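Local coordinates for lipid-transfer protein (PDB 6OK1) that is of unknown function in detail but carries the thiolase fold and belongs to the lipid-transfer proteins of that superfamily, at residues 95-100 and 224-229; 303-308 and 318-323; 352-357 and 385-390. One frame throughout, in Å; residues are numbered along the deposited sequence.

Interaction 1, in the N-terminal thiolase range, comes first along the chain; interactions 2 and 3 follow in turn, both in the C-terminal range. Interactions 1 and 3 are each a helix on a strand of the same mixed beta-sheet: helix 86-98 on strand 219-228, and helix 348-359 on strand 382-388. Their centres are about 15 Å apart, and they meet where Leu224 CD2 lies 4.1 Å from Ala352 N, so this packing continues from the N-terminal range into the C-terminal one. Interaction 2 joins helices 301-307 and 316-321, its centre about 33 Å from that of interaction 1 and about 21 Å from that of interaction 3, and touches neither.

Interaction 1 of 3, residues 95-100 and 224-229; sequences MAVATG and LVVVST
Met95 O takes two bonds from Thr99 at the C-terminal end of helix 86-98, whose Val97 leans on Val226, Val227 and Ser228. This is helix-on-sheet packing in the thiolase fold, at the end of strand 219-228, an inner strand of the mixed sheet. Thr99 N approaches the carbonyl at 3.1 Å and Thr99 OG1 at 2.9 Å to the same Met95 O, from opposite faces of its plane. The hydroxyl makes a C=O...donor angle of 141°, tilted 21° from the plane, and thereby ties the threonine side chain back to the helix. Gly100, with positive phi, closes the helix in a Schellman motif, its N bonding Val97 O. Thr99 also packs on Thr99 of the second subunit, so this helix end borders the other chain.

Across the contact no hydrogen bond forms; it is van der Waals packing of the Val97 methyls on side chains and backbone. Val97 CG2 meets Val226 CG1 at 4.3 Å, while Ala8 of the neighbouring strand touches both valines. Ser228 uses its OG to cap Arg231 N at the start of the next helix, and its CB lies 3.8 Å from Val97 CG1. That methyl, set opposite the backbone N (chi1 167°), comes down on the strand's backbone, with Val97 CG1 3.5 Å from both Ser228 N and Ser228 CA.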
ATOM      1  N   MET A  95      10.170   7.827  11.139  1.00 21.75           N
ATOM      2  CA  MET A  95      11.327   7.087  10.647  0.57 27.62           C
ATOM      3  C   MET A  95      12.033   7.841   9.529  1.00 25.26           C
ATOM      4  O   MET A  95      13.269   7.889   9.474  1.00 22.86           O
ATOM      5  CB  MET A  95      10.841   5.719  10.167  0.57 25.99           C
ATOM      6  CG  MET A  95      11.878   4.727   9.729  0.57 29.79           C
ATOM      7  SD  MET A  95      11.137   3.229   9.017  0.57 26.13           S
ATOM      8  CE  MET A  95       9.514   3.212   9.779  0.57 76.85           C
ATOM      9  N   ALA A  96      11.261   8.411   8.601  1.00 24.11           N
ATOM     10  CA  ALA A  96      11.868   9.151   7.495  1.00 23.14           C
ATOM     11  C   ALA A  96      12.582  10.395   8.005  1.00 27.27           C
ATOM     12  O   ALA A  96      13.640  10.782   7.477  1.00 25.03           O
ATOM     13  CB  ALA A  96      10.801   9.539   6.466  1.00 20.39           C
ATOM     14  N   VAL A  97      12.013  11.041   9.025  1.00 22.20           N
ATOM     15  CA  VAL A  97      12.653  12.218   9.610  1.00 24.57           C
ATOM     16  C   VAL A  97      13.925  11.811  10.351  1.00 23.91           C
ATOM     17  O   VAL A  97      14.991  12.423  10.178  1.00 27.22           O
ATOM     18  CB  VAL A  97      11.665  12.954  10.529  1.00 28.24           C
ATOM     19  CG1 VAL A  97      12.380  14.011  11.408  1.00 27.33           C
ATOM     20  CG2 VAL A  97      10.577  13.623   9.702  1.00 25.17           C
ATOM     21  N   ALA A  98      13.834  10.766  11.177  1.00 26.13           N
ATOM     22  CA  ALA A  98      14.967  10.355  11.996  1.00 25.80           C
ATOM     23  C   ALA A  98      16.167   9.943  11.150  1.00 29.07           C
ATOM     24  O   ALA A  98      17.323  10.148  11.559  1.00 27.62           O
ATOM     25  CB  ALA A  98      14.554   9.208  12.919  1.00 28.34           C
ATOM     26  N   THR A  99      15.927   9.351   9.981  1.00 24.38           N
ATOM     27  CA  THR A  99      17.005   8.874   9.123  1.00 27.18           C
ATOM     28  C   THR A  99      17.468   9.923   8.121  1.00 25.60           C
ATOM     29  O   THR A  99      18.390   9.648   7.348  1.00 29.91           O
ATOM     30  CB  THR A  99      16.578   7.619   8.356  1.00 23.03           C
ATOM     31  OG1 THR A  99      15.404   7.925   7.578  1.00 25.49           O
ATOM     32  CG2 THR A  99      16.319   6.457   9.319  1.00 25.37           C
ATOM     33  N   GLY A 100      16.848  11.096   8.104  1.00 25.37           N
ATOM     34  CA  GLY A 100      17.230  12.146   7.175  1.00 23.87           C
ATOM     35  C   GLY A 100      16.719  11.973   5.768  1.00 33.01           C
ATOM     36  O   GLY A 100      17.125  12.710   4.868  1.00 27.65           O
ATOM     37  N   LEU A 224      -1.838  15.280   9.093  1.00 21.82           N
ATOM     38  CA  LEU A 224      -0.908  15.486  10.203  1.00 25.75           C
ATOM     39  C   LEU A 224       0.459  15.793   9.607  1.00 24.38           C
ATOM     40  O   LEU A 224       0.891  15.076   8.707  1.00 23.63           O
ATOM     41  CB  LEU A 224      -0.795  14.233  11.082  1.00 23.38           C
ATOM     42  CG  LEU A 224      -2.091  13.566  11.548  1.00 27.46           C
ATOM     43  CD1 LEU A 224      -1.843  12.154  11.987  1.00 24.78           C
ATOM     44  CD2 LEU A 224      -2.734  14.338  12.692  1.00 25.80           C
ATOM     45  N   VAL A 225       1.148  16.822  10.128  1.00 22.81           N
ATOM     46  CA  VAL A 225       2.474  17.228   9.656  1.00 24.67           C
ATOM     47  C   VAL A 225       3.524  16.798  10.675  1.00 23.84           C
ATOM     48  O   VAL A 225       3.453  17.173  11.850  1.00 26.00           O
ATOM     49  CB  VAL A 225       2.549  18.749   9.432  1.00 27.55           C
ATOM     50  CG1 VAL A 225       3.970  19.168   9.097  1.00 28.63           C
ATOM     51  CG2 VAL A 225       1.627  19.141   8.303  1.00 26.14           C
ATOM     52  N   VAL A 226       4.521  16.047  10.214  1.00 23.83           N
ATOM     53  CA  VAL A 226       5.585  15.528  11.071  1.00 23.09           C
ATOM     54  C   VAL A 226       6.893  16.160  10.618  1.00 26.85           C
ATOM     55  O   VAL A 226       7.192  16.184   9.419  1.00 25.95           O
ATOM     56  CB  VAL A 226       5.644  13.988  10.994  1.00 24.34           C
ATOM     57  CG1 VAL A 226       6.822  13.406  11.824  1.00 26.94           C
ATOM     58  CG2 VAL A 226       4.316  13.381  11.489  1.00 25.78           C
ATOM     59  N   VAL A 227       7.672  16.672  11.578  1.00 24.32           N
ATOM     60  CA  VAL A 227       8.982  17.254  11.307  1.00 24.55           C
ATOM     61  C   VAL A 227       9.941  16.798  12.399  1.00 29.65           C
ATOM     62  O   VAL A 227       9.546  16.137  13.364  1.00 29.53           O
ATOM     63  CB  VAL A 227       8.925  18.800  11.256  1.00 24.50           C
ATOM     64  CG1 VAL A 227       8.089  19.257  10.106  1.00 26.65           C
ATOM     65  CG2 VAL A 227       8.366  19.333  12.545  1.00 30.22           C
ATOM     66  N   SER A 228      11.215  17.193  12.283  1.00 27.91           N
ATOM     67  CA  SER A 228      12.110  16.919  13.394  1.00 27.05           C
ATOM     68  C   SER A 228      11.664  17.706  14.622  1.00 27.48           C
ATOM     69  O   SER A 228      11.049  18.774  14.526  1.00 32.69           O
ATOM     70  CB  SER A 228      13.556  17.280  13.039  1.00 31.00           C
ATOM     71  OG  SER A 228      13.696  18.687  12.972  1.00 30.76           O
ATOM     72  N   THR A 229      11.990  17.178  15.798  1.00 32.30           N
ATOM     73  CA  THR A 229      11.667  17.901  17.017  1.00 28.69           C
ATOM     74  C   THR A 229      12.355  19.270  17.044  1.00 34.17           C
ATOM     75  O   THR A 229      11.746  20.261  17.461  1.00 31.08           O
ATOM     76  CB  THR A 229      12.033  17.042  18.234  1.00 34.74           C
ATOM     77  OG1 THR A 229      11.180  15.878  18.259  1.00 32.24           O
ATOM     78  CG2 THR A 229      11.837  17.803  19.520  1.00 33.61           C
TER

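Interaction 2 of 3, residues 303-308 and 318-323; sequences PQLEEL and DFIADG
Leu305 is the single side chain by which 303-308 meets 318-323, and it works with both of its methyls. Its CD1 presses against the end of Ile320, 3.9 Å from Ile320 CD1 and equally close to Ile320 CG1. The other methyl goes to the aromatic ring, with Leu305 CD2 4.1 Å from Phe319 CE2, an oblique approach to the phenyl. Leu305 CD1 also comes within 4.1 Å of Phe319 CD2, so CD1 touches both partners, and the leucine side chain crosses each of them at about a right angle. The two partners are brought in differently. Phe319 carries its ring opposite the backbone N (chi1 -173°) and its CB already faces the other helix. Ile320 starts off to one side, and its long branch, with CG1 opposite the carbonyl carbon, carries CD1 in to the leucine.

Two consecutive helices of the C-terminal thiolase range, 301-307 and 316-321, pack together here; the loop between them is short. The Leu305 and Phe319 CA atoms, the nearest across the contact, stand 8.7 Å apart, so side chains alone bridge the helices. Glu306 bonds the chain between the helices: its OE1 accepts from Gly314 N, its OE2 from Ala316 N, and OE2 also bonds Tyr159 OH. Ile320 also touches Arg172 and Val173 of helix 167-182.

Past Ile320 the chain turns to the solvent. Ala321 and Asp322 are exposed and do not touch 303-308, and the helix stops in a Schellman motif, where Gly323, at positive phi, bonds back through its N to Ile320 O at 3.0 Å.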
ATOM      1  N   PRO A 303     -10.148  -5.288  26.045  1.00 25.20           N
ATOM      2  CA  PRO A 303      -8.827  -5.946  25.968  1.00 25.91           C
ATOM      3  C   PRO A 303      -7.692  -4.993  25.629  1.00 25.99           C
ATOM      4  O   PRO A 303      -6.548  -5.268  26.004  1.00 24.28           O
ATOM      5  CB  PRO A 303      -9.033  -7.021  24.887  1.00 23.49           C
ATOM      6  CG  PRO A 303     -10.274  -6.572  24.108  1.00 24.51           C
ATOM      7  CD  PRO A 303     -11.131  -5.901  25.150  1.00 24.12           C
ATOM      8  N   GLN A 304      -7.959  -3.871  24.951  1.00 23.35           N
ATOM      9  CA  GLN A 304      -6.900  -2.898  24.728  1.00 21.12           C
ATOM     10  C   GLN A 304      -6.337  -2.405  26.053  1.00 22.21           C
ATOM     11  O   GLN A 304      -5.117  -2.318  26.228  1.00 24.66           O
ATOM     12  CB  GLN A 304      -7.410  -1.717  23.922  1.00 26.07           C
ATOM     13  CG  GLN A 304      -7.535  -1.978  22.444  1.00 24.52           C
ATOM     14  CD  GLN A 304      -7.902  -0.711  21.742  1.00 24.91           C
ATOM     15  OE1 GLN A 304      -7.061   0.174  21.546  1.00 27.87           O
ATOM     16  NE2 GLN A 304      -9.175  -0.575  21.429  1.00 21.99           N
ATOM     17  N   LEU A 305      -7.214  -2.078  27.003  1.00 22.43           N
ATOM     18  CA  LEU A 305      -6.732  -1.604  28.302  1.00 22.08           C
ATOM     19  C   LEU A 305      -5.848  -2.645  28.973  1.00 29.28           C
ATOM     20  O   LEU A 305      -4.838  -2.316  29.622  1.00 25.04           O
ATOM     21  CB  LEU A 305      -7.926  -1.243  29.192  1.00 24.07           C
ATOM     22  CG  LEU A 305      -8.709   0.007  28.767  1.00 28.11           C
ATOM     23  CD1 LEU A 305     -10.105   0.009  29.385  1.00 26.88           C
ATOM     24  CD2 LEU A 305      -7.923   1.286  29.145  1.00 28.41           C
ATOM     25  N   GLU A 306      -6.209  -3.907  28.821  1.00 24.61           N
ATOM     26  CA  GLU A 306      -5.450  -4.990  29.426  1.00 27.28           C
ATOM     27  C   GLU A 306      -4.125  -5.219  28.709  1.00 22.30           C
ATOM     28  O   GLU A 306      -3.080  -5.386  29.358  1.00 25.22           O
ATOM     29  CB  GLU A 306      -6.321  -6.236  29.442  1.00 26.77           C
ATOM     30  CG  GLU A 306      -7.599  -5.985  30.227  1.00 29.43           C
ATOM     31  CD  GLU A 306      -8.631  -7.082  30.085  1.00 32.36           C
ATOM     32  OE1 GLU A 306      -8.287  -8.140  29.531  1.00 27.01           O
ATOM     33  OE2 GLU A 306      -9.767  -6.911  30.568  1.00 27.24           O
ATOM     34  N   GLU A 307      -4.141  -5.209  27.376  1.00 25.23           N
ATOM     35  CA  GLU A 307      -2.914  -5.389  26.613  1.00 23.51           C
ATOM     36  C   GLU A 307      -1.903  -4.298  26.910  1.00 24.73           C
ATOM     37  O   GLU A 307      -0.691  -4.556  26.872  1.00 25.66           O
ATOM     38  CB  GLU A 307      -3.220  -5.403  25.116  1.00 22.21           C
ATOM     39  CG  GLU A 307      -3.967  -6.660  24.643  1.00 24.41           C
ATOM     40  CD  GLU A 307      -3.146  -7.934  24.715  1.00 26.02           C
ATOM     41  OE1 GLU A 307      -1.908  -7.869  24.926  1.00 25.78           O
ATOM     42  OE2 GLU A 307      -3.740  -9.028  24.589  1.00 26.31           O
ATOM     43  N   LEU A 308      -2.369  -3.083  27.144  1.00 24.02           N
ATOM     44  CA  LEU A 308      -1.495  -1.934  27.357  1.00 23.41           C
ATOM     45  C   LEU A 308      -1.111  -1.746  28.823  1.00 25.97           C
ATOM     46  O   LEU A 308      -0.402  -0.787  29.145  1.00 29.04           O
ATOM     47  CB  LEU A 308      -2.167  -0.668  26.814  1.00 25.36           C
ATOM     48  CG  LEU A 308      -2.467  -0.714  25.301  1.00 25.91           C
ATOM     49  CD1 LEU A 308      -3.381   0.444  24.909  1.00 28.13           C
ATOM     50  CD2 LEU A 308      -1.204  -0.697  24.482  1.00 28.24           C
ATOM     51  N   ASP A 318     -13.992  -3.650  35.268  1.00 29.82           N
ATOM     52  CA  ASP A 318     -13.909  -3.013  36.584  1.00 33.21           C
ATOM     53  C   ASP A 318     -13.218  -1.656  36.506  1.00 30.75           C
ATOM     54  O   ASP A 318     -13.666  -0.689  37.133  1.00 36.42           O
ATOM     55  CB  ASP A 318     -13.181  -3.954  37.538  1.00 32.21           C
ATOM     56  CG  ASP A 318     -13.811  -5.328  37.582  1.00 53.20           C
ATOM     57  OD1 ASP A 318     -15.017  -5.412  37.870  1.00 41.04           O
ATOM     58  OD2 ASP A 318     -13.122  -6.325  37.302  1.00 46.68           O
ATOM     59  N   PHE A 319     -12.134  -1.568  35.729  1.00 32.68           N
ATOM     60  CA  PHE A 319     -11.447  -0.305  35.489  1.00 27.05           C
ATOM     61  C   PHE A 319     -12.408   0.737  34.933  1.00 28.66           C
ATOM     62  O   PHE A 319     -12.392   1.897  35.361  1.00 32.34           O
ATOM     63  CB  PHE A 319     -10.273  -0.561  34.535  1.00 29.99           C
ATOM     64  CG  PHE A 319      -9.368   0.619  34.307  1.00 30.90           C
ATOM     65  CD1 PHE A 319      -8.352   0.904  35.187  1.00 32.57           C
ATOM     66  CD2 PHE A 319      -9.512   1.419  33.178  1.00 27.75           C
ATOM     67  CE1 PHE A 319      -7.502   1.979  34.969  1.00 40.08           C
ATOM     68  CE2 PHE A 319      -8.662   2.484  32.949  1.00 31.13           C
ATOM     69  CZ  PHE A 319      -7.658   2.764  33.837  1.00 35.54           C
ATOM     70  N   ILE A 320     -13.279   0.333  34.002  1.00 29.80           N
ATOM     71  CA  ILE A 320     -14.211   1.270  33.378  1.00 24.76           C
ATOM     72  C   ILE A 320     -15.342   1.633  34.343  1.00 29.00           C
ATOM     73  O   ILE A 320     -15.721   2.801  34.473  1.00 36.32           O
ATOM     74  CB  ILE A 320     -14.760   0.677  32.071  1.00 24.31           C
ATOM     75  CG1 ILE A 320     -13.598   0.516  31.088  1.00 27.93           C
ATOM     76  CG2 ILE A 320     -15.897   1.536  31.505  1.00 27.42           C
ATOM     77  CD1 ILE A 320     -13.977  -0.277  29.820  1.00 25.53           C
ATOM     78  N   ALA A 321     -15.915   0.633  35.012  1.00 29.40           N
ATOM     79  CA  ALA A 321     -17.010   0.903  35.941  1.00 32.31           C
ATOM     80  C   ALA A 321     -16.591   1.841  37.068  1.00 34.25           C
ATOM     81  O   ALA A 321     -17.429   2.588  37.587  1.00 36.78           O
ATOM     82  CB  ALA A 321     -17.530  -0.400  36.524  1.00 31.25           C
ATOM     83  N   ASP A 322     -15.316   1.819  37.455  1.00 35.00           N
ATOM     84  CA  ASP A 322     -14.786   2.706  38.489  1.00 34.37           C
ATOM     85  C   ASP A 322     -14.594   4.150  38.028  1.00 37.30           C
ATOM     86  O   ASP A 322     -14.161   4.978  38.836  1.00 39.24           O
ATOM     87  CB  ASP A 322     -13.441   2.189  39.001  1.00 38.70           C
ATOM     88  CG  ASP A 322     -13.566   0.910  39.820  1.00 66.92           C
ATOM     89  OD1 ASP A 322     -14.693   0.479  40.118  1.00 50.10           O
ATOM     90  OD2 ASP A 322     -12.522   0.326  40.160  1.00 48.92           O
ATOM     91  N   GLY A 323     -14.857   4.467  36.761  1.00 32.59           N
ATOM     92  CA  GLY A 323     -14.816   5.838  36.283  1.00 33.69           C
ATOM     93  C   GLY A 323     -13.482   6.314  35.760  1.00 35.76           C
ATOM     94  O   GLY A 323     -13.271   7.530  35.642  1.00 32.43           O
TER

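Interaction 3 of 3, residues 352-357 and 385-390; sequences AEAVRL and LILGAD
Leu387 swings its CG opposite its own carbonyl carbon (chi1 -58°) and extends CD1 opposite CA, which sends that one methyl out to Ala354 and Val355 of the helix. Val355 answers with CG2, the branch lying beside its backbone N. This is helix-on-sheet packing in the thiolase fold: helix 348-359 packs on strand 382-388, and the contact is wholly buried. Leu387 CD1 sits 3.8 Å from Ala354 CB and, at the same spacing, reaches Val355 CG2. One methyl thus touches two successive helix residues, the valine and leucine side chains meeting at a slant. Ile10 of strand 8-15 touches both Val355 and Leu387, while Val372 and Val374 of strand 371-375 lie against Ala354, so the helix spans more than one strand.

On another side of the helix Arg356 forms a salt bridge with Glu353 a turn earlier, NH1 to OE1 at 3.0 Å. Glu353 OE2 is bonded by the hydroxyls of Thr335 and Ser362, which should fix the carboxylate. Its OE1 meets the arginine through the anti lone pair, lying only 9° out of the guanidinium plane, with Ala352 O 4.0 Å above one guanidinium face of Arg356, toward its rim.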
ATOM      1  N   ALA A 352      -5.115  13.295  15.927  1.00 24.48           N
ATOM      2  CA  ALA A 352      -5.234  14.747  16.056  1.00 27.90           C
ATOM      3  C   ALA A 352      -5.655  15.143  17.467  1.00 28.16           C
ATOM      4  O   ALA A 352      -5.130  16.110  18.025  1.00 27.46           O
ATOM      5  CB  ALA A 352      -6.226  15.271  15.029  1.00 26.26           C
ATOM      6  N   GLU A 353      -6.616  14.416  18.059  1.00 26.83           N
ATOM      7  CA  GLU A 353      -7.037  14.735  19.422  1.00 30.00           C
ATOM      8  C   GLU A 353      -5.884  14.563  20.400  1.00 29.18           C
ATOM      9  O   GLU A 353      -5.711  15.380  21.305  1.00 28.30           O
ATOM     10  CB  GLU A 353      -8.226  13.868  19.846  1.00 25.50           C
ATOM     11  CG  GLU A 353      -8.621  13.991  21.327  1.00 23.99           C
ATOM     12  CD  GLU A 353      -9.210  15.357  21.699  1.00 32.26           C
ATOM     13  OE1 GLU A 353      -9.473  16.198  20.814  1.00 26.85           O
ATOM     14  OE2 GLU A 353      -9.408  15.574  22.904  1.00 30.20           O
ATOM     15  N   ALA A 354      -5.073  13.517  20.221  1.00 27.18           N
ATOM     16  CA  ALA A 354      -3.904  13.325  21.078  1.00 25.53           C
ATOM     17  C   ALA A 354      -2.967  14.518  20.990  1.00 27.25           C
ATOM     18  O   ALA A 354      -2.387  14.951  21.993  1.00 28.36           O
ATOM     19  CB  ALA A 354      -3.186  12.039  20.666  1.00 26.16           C
ATOM     20  N   VAL A 355      -2.801  15.056  19.788  1.00 26.22           N
ATOM     21  CA  VAL A 355      -1.977  16.244  19.609  1.00 29.00           C
ATOM     22  C   VAL A 355      -2.563  17.416  20.395  1.00 28.71           C
ATOM     23  O   VAL A 355      -1.846  18.143  21.099  1.00 31.77           O
ATOM     24  CB  VAL A 355      -1.847  16.573  18.110  1.00 25.49           C
ATOM     25  CG1 VAL A 355      -1.195  17.959  17.911  1.00 28.09           C
ATOM     26  CG2 VAL A 355      -1.027  15.481  17.368  1.00 26.02           C
ATOM     27  N   ARG A 356      -3.879  17.609  20.309  1.00 28.28           N
ATOM     28  CA  ARG A 356      -4.499  18.690  21.076  1.00 25.66           C
ATOM     29  C   ARG A 356      -4.277  18.510  22.566  1.00 35.41           C
ATOM     30  O   ARG A 356      -4.014  19.487  23.283  1.00 33.69           O
ATOM     31  CB  ARG A 356      -5.990  18.772  20.774  1.00 27.33           C
ATOM     32  CG  ARG A 356      -6.314  19.194  19.373  1.00 28.68           C
ATOM     33  CD  ARG A 356      -7.837  19.349  19.232  1.00 37.13           C
ATOM     34  NE  ARG A 356      -8.239  19.261  17.855  1.00 48.22           N
ATOM     35  CZ  ARG A 356      -8.817  18.211  17.280  1.00 30.29           C
ATOM     36  NH1 ARG A 356      -9.175  17.119  17.964  1.00 37.59           N
ATOM     37  NH2 ARG A 356      -9.080  18.310  16.002  1.00 38.18           N
ATOM     38  N   LEU A 357      -4.395  17.275  23.058  1.00 31.73           N
ATOM     39  CA  LEU A 357      -4.191  17.035  24.482  1.00 31.90           C
ATOM     40  C   LEU A 357      -2.783  17.452  24.897  1.00 32.18           C
ATOM     41  O   LEU A 357      -2.605  18.121  25.930  1.00 34.37           O
ATOM     42  CB  LEU A 357      -4.456  15.562  24.803  1.00 29.00           C
ATOM     43  CG  LEU A 357      -5.918  15.101  24.762  1.00 26.71           C
ATOM     44  CD1 LEU A 357      -6.008  13.559  24.730  1.00 32.33           C
ATOM     45  CD2 LEU A 357      -6.677  15.631  25.937  1.00 25.96           C
ATOM     46  N   LEU A 385       0.946   5.020  19.144  1.00 22.39           N
ATOM     47  CA  LEU A 385       1.878   6.110  19.405  1.00 22.76           C
ATOM     48  C   LEU A 385       1.860   6.430  20.880  1.00 26.99           C
ATOM     49  O   LEU A 385       0.834   6.291  21.541  1.00 25.79           O
ATOM     50  CB  LEU A 385       1.511   7.401  18.683  1.00 22.94           C
ATOM     51  CG  LEU A 385       1.398   7.302  17.162  1.00 24.40           C
ATOM     52  CD1 LEU A 385       0.670   8.499  16.650  1.00 22.79           C
ATOM     53  CD2 LEU A 385       2.762   7.147  16.516  1.00 26.08           C
ATOM     54  N   ILE A 386       2.983   6.944  21.377  1.00 24.35           N
ATOM     55  CA  ILE A 386       2.953   7.796  22.564  1.00 23.85           C
ATOM     56  C   ILE A 386       3.423   9.169  22.110  1.00 29.26           C
ATOM     57  O   ILE A 386       4.540   9.313  21.594  1.00 26.84           O
ATOM     58  CB  ILE A 386       3.799   7.246  23.724  1.00 25.13           C
ATOM     59  CG1 ILE A 386       3.195   5.932  24.246  1.00 26.11           C
ATOM     60  CG2 ILE A 386       3.876   8.287  24.866  1.00 28.35           C
ATOM     61  CD1 ILE A 386       4.072   5.169  25.260  1.00 28.34           C
ATOM     62  N   LEU A 387       2.541  10.156  22.242  1.00 27.19           N
ATOM     63  CA  LEU A 387       2.857  11.556  21.997  1.00 25.47           C
ATOM     64  C   LEU A 387       3.069  12.243  23.340  1.00 29.31           C
ATOM     65  O   LEU A 387       2.332  11.984  24.300  1.00 30.51           O
ATOM     66  CB  LEU A 387       1.738  12.257  21.225  1.00 27.33           C
ATOM     67  CG  LEU A 387       1.390  11.641  19.873  1.00 28.13           C
ATOM     68  CD1 LEU A 387       0.327  12.475  19.217  1.00 28.10           C
ATOM     69  CD2 LEU A 387       2.616  11.551  18.988  1.00 30.57           C
ATOM     70  N   GLY A 388       4.081  13.106  23.411  1.00 27.86           N
ATOM     71  CA  GLY A 388       4.441  13.722  24.672  1.00 31.12           C
ATOM     72  C   GLY A 388       4.856  15.173  24.547  1.00 38.48           C
ATOM     73  O   GLY A 388       5.307  15.644  23.500  1.00 33.13           O
ATOM     74  N   ALA A 389       4.686  15.884  25.656  1.00 33.77           N
ATOM     75  CA  ALA A 389       5.219  17.233  25.747  1.00 44.11           C
ATOM     76  C   ALA A 389       6.725  17.210  25.506  1.00 38.87           C
ATOM     77  O   ALA A 389       7.403  16.197  25.717  1.00 46.50           O
ATOM     78  CB  ALA A 389       4.907  17.846  27.112  1.00 46.51           C
ATOM     79  N   ASP A 390       7.238  18.327  25.004  1.00 44.49           N
ATOM     80  CA  ASP A 390       8.658  18.433  24.703  1.00 42.03           C
ATOM     81  C   ASP A 390       9.455  18.269  25.991  1.00151.14           C
ATOM     82  O   ASP A 390       9.154  18.920  26.987  1.00 47.86           O
ATOM     83  CB  ASP A 390       8.939  19.796  24.067  1.00 40.22           C
ATOM     84  CG  ASP A 390      10.330  19.893  23.457  1.00 40.80           C
ATOM     85  OD1 ASP A 390      11.171  18.984  23.680  1.00 42.32           O
ATOM     86  OD2 ASP A 390      10.567  20.890  22.730  1.00 42.12           O
TER